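Local atomic coordinates of BH2331 protein (Bacillus halodurans, PDB entry 1VL5), a protein that is of unconfirmed function but probably transfers methyl groups from S-adenosylmethionine. Residues A[105-110]-A[128-133]; A[154-159]-A[211-216]; A[158-163]-A[201-206]; A[193-198]-A[236-241]. All coordinates share one frame; numbering follows the deposited sequence.

Interaction 1: residues A[105-110]-A[128-133]; sequences HIVTCR and RVLKKG
The methyl CD2 of Leu130 packs against the start of strand 104-110, reaching the carbonyl oxygen of His105 at 3.5 Å and the CG2 methyl of Val107 at 3.7 Å. This is the tight part of the contact. Leu130 is the first residue to leave helical geometry after helix 119-129, and its CG lies anti to its own carbonyl carbon (chi1 -80°), which turns the isobutyl group onto the strand backbone. Val107 offers the branch beside its backbone N, and CG2 of that branch also meets CG2 of Val129 at 3.9 Å, so one methyl is shared between the helix's last residue and the one that follows it. All three side chains are buried. The looser side belongs to His105 and Lys131, both partly exposed. Their side chains run alongside each other, and the lysine methylenes cover one face of the imidazole: CD stands 3.9 Å from the ring centroid, 20° off the normal, a CH-pi contact. The two polar ends go elsewhere, His105 ND1 to the backbone N of Glu40 and Lys131 NZ to the carbonyl of Glu102. In this Rossmann-like sheet the contact marks the end of the beta-alpha-beta crossover from strand 104-110 through helix 119-129 to its parallel neighbour 134-142, while strand 40-44 flanks the other edge.

Interaction 2: residues A[154-159]-A[211-216]; sequences NYVEKE and QELSDF
Phe216 makes its nearest approach to Tyr155 through CE2 and CZ, CE2 lying 3.5 Å from Tyr155 CD2. From CB the phenylalanine side chain leaves helix 207-218 with CG anti to the backbone N (chi1 168°), a torsion that sends the ring across to helix 147-160. CG comes no closer to the tyrosine than 4.2 Å from CE2; CD2 is nearer, at 3.8 Å from the same atom, and CE1 lies about as close to it. At the far end CE2 also touches Val156 CG2, which sits at the ring's edge near its plane. Tyr155 CE2 lies above the Phe216 face, toward its rim, yet the rings are inclined at 41° and form an oblique pair. Helices 147-160 and 207-218 make an antiparallel pair, their local axes 169° apart in direction and 11.0 Å from each other at closest; side chains bridge most of this spacing, and helix 196-202 packs on the pair through Trp199 and Phe196. One turn on along helix 147-160, Glu159 meets Leu213, whose CD1 is 4.0 Å from CB of the glutamate. At the solvent side the carboxylates of Glu159 and Glu212 come close. A water donates to OE1 of both, at 2.8 Å from Glu159 and 2.6 Å from Glu212, which probably eases their mutual repulsion; Lys209 adds a long, weak ion pair to Glu159.

Interaction 3: residues A[158-163]-A[201-206]; sequences KERDYS and DRMNVT
Met203, present as selenomethionine, has CG beside its backbone N (chi1 -75°), which sets CG toward Arg160; the next two torsions (chi2 -56°, then chi3) fold the selenium and CE toward Asp161. The residue lies within a Schellman motif that ends helix 196-202: Asn204, with positive phi, is its C-prime residue and gives its N-H to Asp201 O, while Val205 N bonds to Cys200 O. Arg160 answers with a chain bent at chi2, and its guanidinium receives Met203 CG over one face, 3.4 Å from NE. The two side chains cross at about a right angle, and CB of Arg202 lies at the guanidinium's edge. Arg160 NH2 bonds to the carbonyl of Trp199, whose ring also makes a cation-pi contact with the arginine; together these probably help hold the group. Asp161 forms an Asx turn: its OD1 accepts from Ser163 N, and Ser163 OG adds a bond to OD1 at 2.8 Å from the same face of the carboxylate. Met203 CE rests 3.8 Å from this same Asp161 OD1.

Interaction 4: residues A[193-198]-A[236-241]; sequences TFIFED and RVYSFR
The ring of Phe240 carries Phe194 CB over one face, a CH-pi contact 4.0 Å from its centroid, and meets Phe196 CD1 at its edge. Phe196 in turn has Val237 CB over one face. The rings of Phe194 and Phe240 are inclined by 29° but slid apart, so they barely overlap. Beneath them lies an antiparallel beta pairing, in which Phe194 and Phe240 are the hydrogen-bonded pair: Phe194 N donates to Phe240 O at 2.7 Å, and Phe240 N returns a bond to Phe194 O. Trp199 packs on the same two phenylalanines, edge-to-face with Phe240. On the other face of the sheet Thr193 CG2 meets Ser239 CB, and Ile195 CD1 runs beside the phenol of Tyr238. The first strand then gives way to helix 196-202, yet the pairing carries on for one bond, Phe196 N to Tyr238 O at 2.8 Å, with the donor above the carbonyl plane. That carbonyl also takes a bond from a water held by Glu197 N. Against strand 231-233, Tyr238 and Ser239 form a classic beta bulge. Farther out Glu197 pairs with Arg236 through OE1, while OE2 has a second salt bridge to Lys210. Arg236 grips Glu197 side-on, its NE and NH2 both 3.1 Å from the single oxygen OE1, which lies in the guanidinium plane.

Interaction 1 stands apart from the rest: it lies in the Rossmann-like core, its centre 31 to 35 Å from the others and across the chain's centre from them. The same mixed sheet nevertheless connects it to interaction 4, since strand 134-142, beside 104-110, pairs with strand 236-250. Interactions 2, 3 and 4 cluster within about 14 Å, centre to centre. Interactions 2 and 3 start from helix 147-160 and touch through Leu213 CD2 and Arg160 CB, 4.2 Å apart. Ser214 OG probably bonds to Val237 N, 3.0 Å away, tying 211-216 to 236-241. Strand 40-44, beside 104-110, leads into a glycine-rich turn (Gly47, Gly49, Ala52) consistent with a cofactor-binding loop.

Interaction 1: residues A[105-110]-A[128-133]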
loop_
_atom_site.group_PDB
_atom_site.type_symbol
_atom_site.label_atom_id
_atom_site.label_comp_id
_atom_site.label_asym_id
_atom_site.label_seq_id
_atom_site.Cartn_x
_atom_site.Cartn_y
_atom_site.Cartn_z
ATOM N N HIS A 105 -16.195 -10.157 -3.532
ATOM C CA HIS A 105 -15.282 -11.215 -3.963
ATOM C C HIS A 105 -13.817 -10.863 -3.730
ATOM O O HIS A 105 -12.993 -11.746 -3.456
ATOM C CB HIS A 105 -15.505 -11.540 -5.421
ATOM C CG HIS A 105 -16.926 -11.898 -5.732
ATOM N ND1 HIS A 105 -17.883 -10.946 -6.012
ATOM C CD2 HIS A 105 -17.549 -13.095 -5.804
ATOM C CE1 HIS A 105 -19.027 -11.551 -6.286
ATOM N NE2 HIS A 105 -18.856 -12.855 -6.158
ATOM N N ILE A 106 -13.496 -9.560 -3.844
ATOM C CA ILE A 106 -12.129 -9.072 -3.734
ATOM C C ILE A 106 -12.072 -7.832 -2.871
ATOM O O ILE A 106 -12.898 -6.977 -2.985
ATOM C CB ILE A 106 -11.507 -8.769 -5.150
ATOM C CG1 ILE A 106 -11.498 -10.022 -6.021
ATOM C CG2 ILE A 106 -10.081 -8.218 -4.982
ATOM C CD1 ILE A 106 -11.048 -9.794 -7.456
ATOM N N VAL A 107 -11.088 -7.760 -1.979
ATOM C CA VAL A 107 -10.742 -6.506 -1.344
ATOM C C VAL A 107 -9.341 -6.196 -1.804
ATOM O O VAL A 107 -8.454 -7.041 -1.684
ATOM C CB VAL A 107 -10.806 -6.574 0.203
ATOM C CG1 VAL A 107 -10.359 -5.265 0.817
ATOM C CG2 VAL A 107 -12.185 -6.872 0.671
ATOM N N THR A 108 -9.144 -4.995 -2.326
ATOM C CA THR A 108 -7.822 -4.501 -2.658
ATOM C C THR A 108 -7.399 -3.338 -1.781
ATOM O O THR A 108 -8.229 -2.527 -1.332
ATOM C CB THR A 108 -7.699 -4.033 -4.147
ATOM O OG1 THR A 108 -8.798 -3.179 -4.548
ATOM C CG2 THR A 108 -7.640 -5.175 -5.037
ATOM N N CYS A 109 -6.100 -3.235 -1.550
ATOM C CA CYS A 109 -5.543 -2.137 -0.779
ATOM C C CYS A 109 -4.064 -1.957 -1.151
ATOM O O CYS A 109 -3.256 -2.829 -0.881
ATOM C CB CYS A 109 -5.635 -2.421 0.717
ATOM S SG CYS A 109 -5.215 -0.991 1.699
ATOM N N ARG A 110 -3.753 -0.843 -1.812
ATOM C CA ARG A 110 -2.462 -0.626 -2.403
ATOM C C ARG A 110 -1.819 0.679 -1.887
ATOM O O ARG A 110 -2.437 1.740 -1.927
ATOM C CB ARG A 110 -2.596 -0.625 -3.914
ATOM C CG ARG A 110 -1.270 -0.345 -4.680
ATOM C CD ARG A 110 -1.361 -0.711 -6.113
ATOM N NE ARG A 110 -0.041 -0.811 -6.730
ATOM C CZ ARG A 110 0.709 0.222 -7.100
ATOM N NH1 ARG A 110 0.309 1.476 -6.919
ATOM N NH2 ARG A 110 1.893 -0.015 -7.639
ATOM N N ARG A 128 -14.068 -9.917 7.155
ATOM C CA ARG A 128 -15.502 -9.925 7.424
ATOM C C ARG A 128 -16.324 -9.619 6.172
ATOM O O ARG A 128 -17.358 -10.288 5.878
ATOM C CB ARG A 128 -15.841 -8.956 8.574
ATOM C CG ARG A 128 -17.341 -8.922 8.896
ATOM C CD ARG A 128 -17.662 -7.881 9.922
ATOM N NE ARG A 128 -17.441 -6.503 9.506
ATOM C CZ ARG A 128 -18.213 -5.843 8.658
ATOM N NH1 ARG A 128 -19.288 -6.402 8.132
ATOM N NH2 ARG A 128 -17.939 -4.592 8.375
ATOM N N VAL A 129 -15.864 -8.662 5.380
ATOM C CA VAL A 129 -16.718 -8.177 4.273
ATOM C C VAL A 129 -16.500 -9.028 3.009
ATOM O O VAL A 129 -17.234 -8.910 2.009
ATOM C CB VAL A 129 -16.447 -6.685 3.956
ATOM C CG1 VAL A 129 -16.808 -5.727 5.156
ATOM C CG2 VAL A 129 -14.968 -6.503 3.371
ATOM N N LEU A 130 -15.468 -9.863 3.038
ATOM C CA LEU A 130 -15.267 -10.853 1.973
ATOM C C LEU A 130 -16.240 -12.005 1.991
ATOM O O LEU A 130 -16.515 -12.582 3.020
ATOM C CB LEU A 130 -13.842 -11.446 2.004
ATOM C CG LEU A 130 -12.786 -10.576 1.370
ATOM C CD1 LEU A 130 -11.379 -11.072 1.648
ATOM C CD2 LEU A 130 -12.995 -10.428 -0.178
ATOM N N LYS A 131 -16.715 -12.366 0.811
ATOM C CA LYS A 131 -17.317 -13.671 0.632
ATOM C C LYS A 131 -16.368 -14.845 0.982
ATOM O O LYS A 131 -15.138 -14.748 0.909
ATOM C CB LYS A 131 -17.799 -13.810 -0.771
ATOM C CG LYS A 131 -19.004 -12.916 -1.061
ATOM C CD LYS A 131 -19.398 -13.105 -2.485
ATOM C CE LYS A 131 -20.581 -12.222 -2.938
ATOM N NZ LYS A 131 -21.700 -12.306 -2.024
ATOM N N LYS A 132 -16.951 -15.976 1.348
ATOM C CA LYS A 132 -16.152 -17.200 1.531
ATOM C C LYS A 132 -15.564 -17.516 0.194
ATOM O O LYS A 132 -16.235 -17.373 -0.833
ATOM C CB LYS A 132 -17.029 -18.362 2.030
ATOM C CG LYS A 132 -17.475 -18.120 3.480
ATOM C CD LYS A 132 -18.561 -19.091 3.971
ATOM N N GLY A 133 -14.275 -17.852 0.200
ATOM C CA GLY A 133 -13.507 -18.073 -1.023
ATOM C C GLY A 133 -13.024 -16.783 -1.681
ATOM O O GLY A 133 -12.428 -16.818 -2.764
#

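Interaction 2: residues A[154-159]-A[211-216]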
loop_
_atom_site.group_PDB
_atom_site.type_symbol
_atom_site.label_atom_id
_atom_site.label_comp_id
_atom_site.label_asym_id
_atom_site.label_seq_id
_atom_site.Cartn_x
_atom_site.Cartn_y
_atom_site.Cartn_z
ATOM N N ASN A 154 11.702 3.003 8.714
ATOM C CA ASN A 154 10.480 3.642 9.096
ATOM C C ASN A 154 10.704 5.100 9.592
ATOM O O ASN A 154 9.888 5.987 9.300
ATOM C CB ASN A 154 9.756 2.806 10.149
ATOM C CG ASN A 154 8.838 1.794 9.531
ATOM O OD1 ASN A 154 7.889 2.174 8.849
ATOM N ND2 ASN A 154 9.146 0.501 9.693
ATOM N N TYR A 155 11.778 5.336 10.344
ATOM C CA TYR A 155 12.090 6.717 10.799
ATOM C C TYR A 155 12.257 7.654 9.588
ATOM O O TYR A 155 11.690 8.754 9.505
ATOM C CB TYR A 155 13.357 6.739 11.670
ATOM C CG TYR A 155 13.809 8.145 12.011
ATOM C CD1 TYR A 155 13.359 8.785 13.149
ATOM C CD2 TYR A 155 14.673 8.838 11.162
ATOM C CE1 TYR A 155 13.767 10.110 13.436
ATOM C CE2 TYR A 155 15.079 10.145 11.432
ATOM C CZ TYR A 155 14.632 10.793 12.559
ATOM O OH TYR A 155 15.092 12.120 12.790
ATOM N N VAL A 156 12.990 7.177 8.605
ATOM C CA VAL A 156 13.194 7.909 7.360
ATOM C C VAL A 156 11.901 8.182 6.578
ATOM O O VAL A 156 11.676 9.298 6.055
ATOM C CB VAL A 156 14.233 7.145 6.498
ATOM C CG1 VAL A 156 14.336 7.732 5.140
ATOM C CG2 VAL A 156 15.643 7.158 7.229
ATOM N N GLU A 157 11.041 7.170 6.482
ATOM C CA GLU A 157 9.746 7.327 5.826
ATOM C C GLU A 157 8.887 8.416 6.480
ATOM O O GLU A 157 8.202 9.219 5.788
ATOM C CB GLU A 157 8.989 6.007 5.903
ATOM C CG GLU A 157 9.517 4.950 5.021
ATOM C CD GLU A 157 9.415 5.337 3.570
ATOM O OE1 GLU A 157 8.324 5.705 3.098
ATOM O OE2 GLU A 157 10.454 5.273 2.901
ATOM N N LYS A 158 8.912 8.425 7.807
ATOM C CA LYS A 158 8.133 9.390 8.555
ATOM C C LYS A 158 8.667 10.825 8.535
ATOM O O LYS A 158 7.897 11.777 8.570
ATOM C CB LYS A 158 7.895 8.958 9.968
ATOM C CG LYS A 158 6.614 9.605 10.551
ATOM C CD LYS A 158 6.194 8.834 11.807
ATOM C CE LYS A 158 5.159 9.583 12.629
ATOM N NZ LYS A 158 4.497 10.653 11.838
ATOM N N GLU A 159 9.976 10.980 8.489
ATOM C CA GLU A 159 10.534 12.317 8.282
ATOM C C GLU A 159 10.075 12.906 6.984
ATOM O O GLU A 159 9.795 14.062 6.907
ATOM C CB GLU A 159 12.047 12.271 8.312
ATOM C CG GLU A 159 12.586 12.070 9.676
ATOM C CD GLU A 159 12.135 13.113 10.682
ATOM O OE1 GLU A 159 12.422 14.320 10.539
ATOM O OE2 GLU A 159 11.479 12.683 11.636
ATOM N N GLN A 211 17.751 18.662 3.598
ATOM C CA GLN A 211 19.156 18.671 3.985
ATOM C C GLN A 211 19.348 17.894 5.297
ATOM O O GLN A 211 20.337 17.175 5.505
ATOM C CB GLN A 211 19.626 20.117 4.216
ATOM C CG GLN A 211 21.119 20.231 4.516
ATOM C CD GLN A 211 21.919 19.807 3.301
ATOM O OE1 GLN A 211 21.811 20.428 2.240
ATOM N NE2 GLN A 211 22.716 18.755 3.437
ATOM N N GLU A 212 18.402 18.088 6.209
ATOM C CA GLU A 212 18.494 17.477 7.524
ATOM C C GLU A 212 18.399 15.953 7.354
ATOM O O GLU A 212 19.170 15.201 7.919
ATOM C CB GLU A 212 17.348 17.975 8.406
ATOM C CG GLU A 212 17.382 17.345 9.778
ATOM C CD GLU A 212 16.135 17.639 10.575
ATOM O OE1 GLU A 212 15.046 17.283 10.088
ATOM O OE2 GLU A 212 16.243 18.232 11.665
ATOM N N LEU A 213 17.453 15.520 6.547
ATOM C CA LEU A 213 17.220 14.088 6.380
ATOM C C LEU A 213 18.412 13.421 5.656
ATOM O O LEU A 213 18.866 12.351 6.034
ATOM C CB LEU A 213 15.919 13.869 5.622
ATOM C CG LEU A 213 15.533 12.424 5.280
ATOM C CD1 LEU A 213 15.588 11.515 6.510
ATOM C CD2 LEU A 213 14.130 12.412 4.699
ATOM N N SER A 214 18.927 14.071 4.624
ATOM C CA SER A 214 20.119 13.570 3.923
ATOM C C SER A 214 21.330 13.469 4.909
ATOM O O SER A 214 22.012 12.462 4.977
ATOM C CB SER A 214 20.412 14.482 2.744
ATOM O OG SER A 214 21.653 14.186 2.142
ATOM N N ASP A 215 21.551 14.528 5.664
ATOM C CA ASP A 215 22.613 14.574 6.667
ATOM C C ASP A 215 22.466 13.426 7.655
ATOM O O ASP A 215 23.458 12.731 7.955
ATOM C CB ASP A 215 22.607 15.926 7.422
ATOM C CG ASP A 215 23.195 17.053 6.617
ATOM O OD1 ASP A 215 23.875 16.762 5.606
ATOM O OD2 ASP A 215 22.982 18.242 7.000
ATOM N N PHE A 216 21.231 13.175 8.106
ATOM C CA PHE A 216 20.978 12.063 9.028
ATOM C C PHE A 216 21.300 10.666 8.415
ATOM O O PHE A 216 21.889 9.766 9.052
ATOM C CB PHE A 216 19.497 12.122 9.496
ATOM C CG PHE A 216 19.028 10.873 10.222
ATOM C CD1 PHE A 216 19.242 10.724 11.586
ATOM C CD2 PHE A 216 18.395 9.840 9.534
ATOM C CE1 PHE A 216 18.834 9.541 12.257
ATOM C CE2 PHE A 216 17.983 8.689 10.188
ATOM C CZ PHE A 216 18.202 8.549 11.564
HETATM O O HOH W 1 14.811 14.905 9.125
#

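Interaction 3: residues A[158-163]-A[201-206]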
loop_
_atom_site.group_PDB
_atom_site.type_symbol
_atom_site.label_atom_id
_atom_site.label_comp_id
_atom_site.label_asym_id
_atom_site.label_seq_id
_atom_site.Cartn_x
_atom_site.Cartn_y
_atom_site.Cartn_z
ATOM N N LYS A 158 8.912 8.425 7.807
ATOM C CA LYS A 158 8.133 9.390 8.555
ATOM C C LYS A 158 8.667 10.825 8.535
ATOM O O LYS A 158 7.897 11.777 8.570
ATOM C CB LYS A 158 7.895 8.958 9.968
ATOM C CG LYS A 158 6.614 9.605 10.551
ATOM C CD LYS A 158 6.194 8.834 11.807
ATOM C CE LYS A 158 5.159 9.583 12.629
ATOM N NZ LYS A 158 4.497 10.653 11.838
ATOM N N GLU A 159 9.976 10.980 8.489
ATOM C CA GLU A 159 10.534 12.317 8.282
ATOM C C GLU A 159 10.075 12.906 6.984
ATOM O O GLU A 159 9.795 14.062 6.907
ATOM C CB GLU A 159 12.047 12.271 8.312
ATOM C CG GLU A 159 12.586 12.070 9.676
ATOM C CD GLU A 159 12.135 13.113 10.682
ATOM O OE1 GLU A 159 12.422 14.320 10.539
ATOM O OE2 GLU A 159 11.479 12.683 11.636
ATOM N N ARG A 160 9.990 12.086 5.966
ATOM C CA ARG A 160 9.575 12.515 4.658
ATOM C C ARG A 160 8.040 12.704 4.505
ATOM O O ARG A 160 7.599 13.597 3.775
ATOM C CB ARG A 160 10.148 11.522 3.668
ATOM C CG ARG A 160 9.780 11.806 2.216
ATOM C CD ARG A 160 8.824 10.796 1.784
ATOM N NE ARG A 160 8.374 11.015 0.443
ATOM C CZ ARG A 160 7.452 10.260 -0.107
ATOM N NH1 ARG A 160 6.890 9.254 0.584
ATOM N NH2 ARG A 160 7.088 10.500 -1.337
ATOM N N ASP A 161 7.252 11.885 5.216
ATOM C CA ASP A 161 5.790 11.928 5.192
ATOM C C ASP A 161 5.263 11.802 6.605
ATOM O O ASP A 161 5.153 10.718 7.143
ATOM C CB ASP A 161 5.243 10.817 4.309
ATOM C CG ASP A 161 3.706 10.801 4.240
ATOM O OD1 ASP A 161 3.057 11.683 4.790
ATOM O OD2 ASP A 161 3.172 9.852 3.651
ATOM N N TYR A 162 4.954 12.943 7.208
ATOM C CA TYR A 162 4.484 13.029 8.585
ATOM C C TYR A 162 3.283 12.140 8.836
ATOM O O TYR A 162 3.085 11.686 9.951
ATOM N N SER A 163 2.486 11.864 7.806
ATOM C CA SER A 163 1.332 10.971 7.972
ATOM C C SER A 163 1.641 9.468 7.857
ATOM O O SER A 163 0.721 8.654 7.917
ATOM C CB SER A 163 0.254 11.341 6.957
ATOM O OG SER A 163 0.550 10.800 5.679
ATOM N N ASP A 201 10.382 15.636 -2.965
ATOM C CA ASP A 201 9.612 16.657 -3.578
ATOM C C ASP A 201 8.153 16.275 -3.817
ATOM O O ASP A 201 7.308 17.141 -3.887
ATOM C CB ASP A 201 10.263 17.115 -4.880
ATOM C CG ASP A 201 11.493 18.002 -4.657
ATOM O OD1 ASP A 201 11.847 18.391 -3.510
ATOM O OD2 ASP A 201 12.147 18.285 -5.660
ATOM N N ARG A 202 7.866 14.989 -3.928
ATOM C CA ARG A 202 6.493 14.494 -3.990
ATOM C C ARG A 202 5.727 14.794 -2.718
ATOM O O ARG A 202 4.525 15.013 -2.780
ATOM C CB ARG A 202 6.461 12.997 -4.284
ATOM C CG ARG A 202 6.995 12.649 -5.693
ATOM C CD ARG A 202 6.581 11.252 -6.173
ATOM N NE ARG A 202 7.206 10.144 -5.434
ATOM C CZ ARG A 202 8.406 9.602 -5.679
ATOM N NH1 ARG A 202 9.208 10.071 -6.632
ATOM N NH2 ARG A 202 8.822 8.581 -4.937
HETATM N N MSE A 203 6.417 14.838 -1.576
HETATM C CA MSE A 203 5.787 15.264 -0.325
HETATM C C MSE A 203 5.990 16.736 -0.019
HETATM O O MSE A 203 5.702 17.149 1.094
HETATM C CB MSE A 203 6.290 14.452 0.877
HETATM C CG MSE A 203 5.734 13.063 0.973
HETATM SE SE MSE A 203 3.781 13.032 0.989
HETATM C CE MSE A 203 3.403 14.506 2.304
ATOM N N ASN A 204 6.479 17.529 -0.964
ATOM C CA ASN A 204 6.705 18.968 -0.719
ATOM C C ASN A 204 7.548 19.240 0.543
ATOM O O ASN A 204 7.308 20.174 1.294
ATOM C CB ASN A 204 5.374 19.706 -0.652
ATOM C CG ASN A 204 4.641 19.682 -1.976
ATOM O OD1 ASN A 204 5.213 20.000 -3.017
ATOM N ND2 ASN A 204 3.375 19.282 -1.949
ATOM N N VAL A 205 8.581 18.439 0.728
ATOM C CA VAL A 205 9.492 18.613 1.863
ATOM C C VAL A 205 10.302 19.878 1.627
ATOM O O VAL A 205 10.662 20.151 0.482
ATOM C CB VAL A 205 10.450 17.409 1.988
ATOM C CG1 VAL A 205 11.363 17.561 3.206
ATOM C CG2 VAL A 205 9.663 16.095 2.068
ATOM N N THR A 206 10.598 20.635 2.688
ATOM C CA THR A 206 11.352 21.872 2.554
ATOM C C THR A 206 12.781 21.581 2.193
ATOM O O THR A 206 13.307 20.545 2.538
ATOM C CB THR A 206 11.383 22.736 3.865
ATOM O OG1 THR A 206 12.012 21.997 4.920
ATOM C CG2 THR A 206 10.006 23.134 4.311
#

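Interaction 4: residues A[193-198]-A[236-241]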
loop_
_atom_site.group_PDB
_atom_site.type_symbol
_atom_site.label_atom_id
_atom_site.label_comp_id
_atom_site.label_asym_id
_atom_site.label_seq_id
_atom_site.Cartn_x
_atom_site.Cartn_y
_atom_site.Cartn_z
ATOM N N THR A 193 14.417 1.583 -6.440
ATOM C CA THR A 193 15.368 2.649 -6.221
ATOM C C THR A 193 14.616 3.979 -6.243
ATOM O O THR A 193 13.961 4.361 -7.237
ATOM C CB THR A 193 16.507 2.611 -7.230
ATOM O OG1 THR A 193 17.195 1.368 -7.089
ATOM C CG2 THR A 193 17.531 3.726 -6.948
ATOM N N PHE A 194 14.660 4.644 -5.099
ATOM C CA PHE A 194 14.105 5.977 -4.940
ATOM C C PHE A 194 15.171 7.014 -5.181
ATOM O O PHE A 194 16.261 6.906 -4.658
ATOM C CB PHE A 194 13.551 6.107 -3.526
ATOM C CG PHE A 194 12.435 5.167 -3.274
ATOM C CD1 PHE A 194 11.161 5.457 -3.742
ATOM C CD2 PHE A 194 12.661 3.957 -2.648
ATOM C CE1 PHE A 194 10.109 4.562 -3.540
ATOM C CE2 PHE A 194 11.623 3.067 -2.424
ATOM C CZ PHE A 194 10.348 3.369 -2.867
ATOM N N ILE A 195 14.837 8.011 -5.997
ATOM C CA ILE A 195 15.652 9.174 -6.222
ATOM C C ILE A 195 15.307 10.184 -5.104
ATOM O O ILE A 195 14.224 10.704 -5.060
ATOM C CB ILE A 195 15.397 9.754 -7.617
ATOM C CG1 ILE A 195 15.604 8.695 -8.689
ATOM C CG2 ILE A 195 16.295 10.907 -7.876
ATOM C CD1 ILE A 195 16.957 8.045 -8.667
ATOM N N PHE A 196 16.234 10.414 -4.181
ATOM C CA PHE A 196 15.946 11.128 -2.946
ATOM C C PHE A 196 15.285 12.449 -3.112
ATOM O O PHE A 196 14.350 12.768 -2.395
ATOM C CB PHE A 196 17.233 11.319 -2.151
ATOM C CG PHE A 196 17.048 12.013 -0.810
ATOM C CD1 PHE A 196 16.675 11.297 0.312
ATOM C CD2 PHE A 196 17.348 13.337 -0.672
ATOM C CE1 PHE A 196 16.536 11.921 1.541
ATOM C CE2 PHE A 196 17.205 13.990 0.579
ATOM C CZ PHE A 196 16.822 13.255 1.677
ATOM N N GLU A 197 15.733 13.230 -4.087
ATOM C CA GLU A 197 15.198 14.574 -4.305
ATOM C C GLU A 197 13.775 14.523 -4.804
ATOM O O GLU A 197 12.928 15.298 -4.360
ATOM C CB GLU A 197 16.081 15.377 -5.294
ATOM C CG GLU A 197 16.018 16.880 -5.080
ATOM C CD GLU A 197 16.602 17.339 -3.728
ATOM O OE1 GLU A 197 17.446 16.615 -3.104
ATOM O OE2 GLU A 197 16.227 18.459 -3.324
ATOM N N ASP A 198 13.522 13.620 -5.732
ATOM C CA ASP A 198 12.196 13.464 -6.342
ATOM C C ASP A 198 11.189 12.929 -5.321
ATOM O O ASP A 198 10.060 13.383 -5.257
ATOM C CB ASP A 198 12.256 12.478 -7.528
ATOM C CG ASP A 198 13.173 12.947 -8.673
ATOM O OD1 ASP A 198 13.497 14.144 -8.769
ATOM O OD2 ASP A 198 13.557 12.094 -9.508
ATOM N N ARG A 236 25.422 14.644 -0.657
ATOM C CA ARG A 236 23.981 14.527 -0.505
ATOM C C ARG A 236 23.517 13.152 -0.913
ATOM O O ARG A 236 24.049 12.578 -1.877
ATOM C CB ARG A 236 23.364 15.585 -1.365
ATOM C CG ARG A 236 21.970 15.849 -1.044
ATOM C CD ARG A 236 21.525 17.022 -1.878
ATOM N NE ARG A 236 20.120 17.293 -1.647
ATOM C CZ ARG A 236 19.652 18.095 -0.698
ATOM N NH1 ARG A 236 20.477 18.712 0.136
ATOM N NH2 ARG A 236 18.336 18.268 -0.588
ATOM N N VAL A 237 22.538 12.612 -0.200
ATOM C CA VAL A 237 21.925 11.342 -0.593
ATOM C C VAL A 237 21.244 11.527 -1.949
ATOM O O VAL A 237 20.399 12.396 -2.071
ATOM C CB VAL A 237 20.891 10.861 0.410
ATOM C CG1 VAL A 237 20.207 9.583 -0.083
ATOM C CG2 VAL A 237 21.519 10.637 1.770
ATOM N N TYR A 238 21.616 10.686 -2.932
ATOM C CA TYR A 238 21.084 10.722 -4.280
ATOM C C TYR A 238 19.961 9.704 -4.445
ATOM O O TYR A 238 18.896 10.059 -4.947
ATOM C CB TYR A 238 22.202 10.522 -5.332
ATOM C CG TYR A 238 21.602 10.370 -6.691
ATOM C CD1 TYR A 238 21.157 11.471 -7.390
ATOM C CD2 TYR A 238 21.416 9.126 -7.256
ATOM C CE1 TYR A 238 20.526 11.335 -8.612
ATOM C CE2 TYR A 238 20.802 8.988 -8.508
ATOM C CZ TYR A 238 20.347 10.097 -9.165
ATOM O OH TYR A 238 19.704 9.996 -10.389
ATOM N N SER A 239 20.183 8.452 -3.979
ATOM C CA SER A 239 19.172 7.348 -4.074
ATOM C C SER A 239 19.329 6.336 -2.928
ATOM O O SER A 239 20.354 6.260 -2.303
ATOM C CB SER A 239 19.307 6.578 -5.388
ATOM O OG SER A 239 20.609 6.009 -5.487
ATOM N N PHE A 240 18.280 5.564 -2.664
ATOM C CA PHE A 240 18.337 4.430 -1.784
ATOM C C PHE A 240 17.297 3.445 -2.327
ATOM O O PHE A 240 16.493 3.772 -3.252
ATOM C CB PHE A 240 18.065 4.819 -0.324
ATOM C CG PHE A 240 16.678 5.345 -0.091
ATOM C CD1 PHE A 240 16.408 6.668 -0.249
ATOM C CD2 PHE A 240 15.620 4.475 0.236
ATOM C CE1 PHE A 240 15.105 7.167 -0.042
ATOM C CE2 PHE A 240 14.332 4.971 0.391
ATOM C CZ PHE A 240 14.093 6.328 0.236
ATOM N N ARG A 241 17.380 2.228 -1.836
ATOM C CA ARG A 241 16.547 1.143 -2.337
ATOM C C ARG A 241 15.672 0.671 -1.211
ATOM O O ARG A 241 16.162 0.427 -0.095
ATOM C CB ARG A 241 17.428 0.004 -2.850
ATOM C CG ARG A 241 16.684 -1.064 -3.648
ATOM C CD ARG A 241 17.592 -2.048 -4.451
ATOM N NE ARG A 241 17.935 -3.057 -3.519
ATOM C CZ ARG A 241 17.710 -4.366 -3.572
ATOM N NH1 ARG A 241 17.236 -5.057 -4.610
ATOM N NH2 ARG A 241 18.080 -5.009 -2.512
HETATM O O HOH W 2 18.363 12.540 -5.464
HETATM O O HOH W 3 19.745 14.475 -3.872
#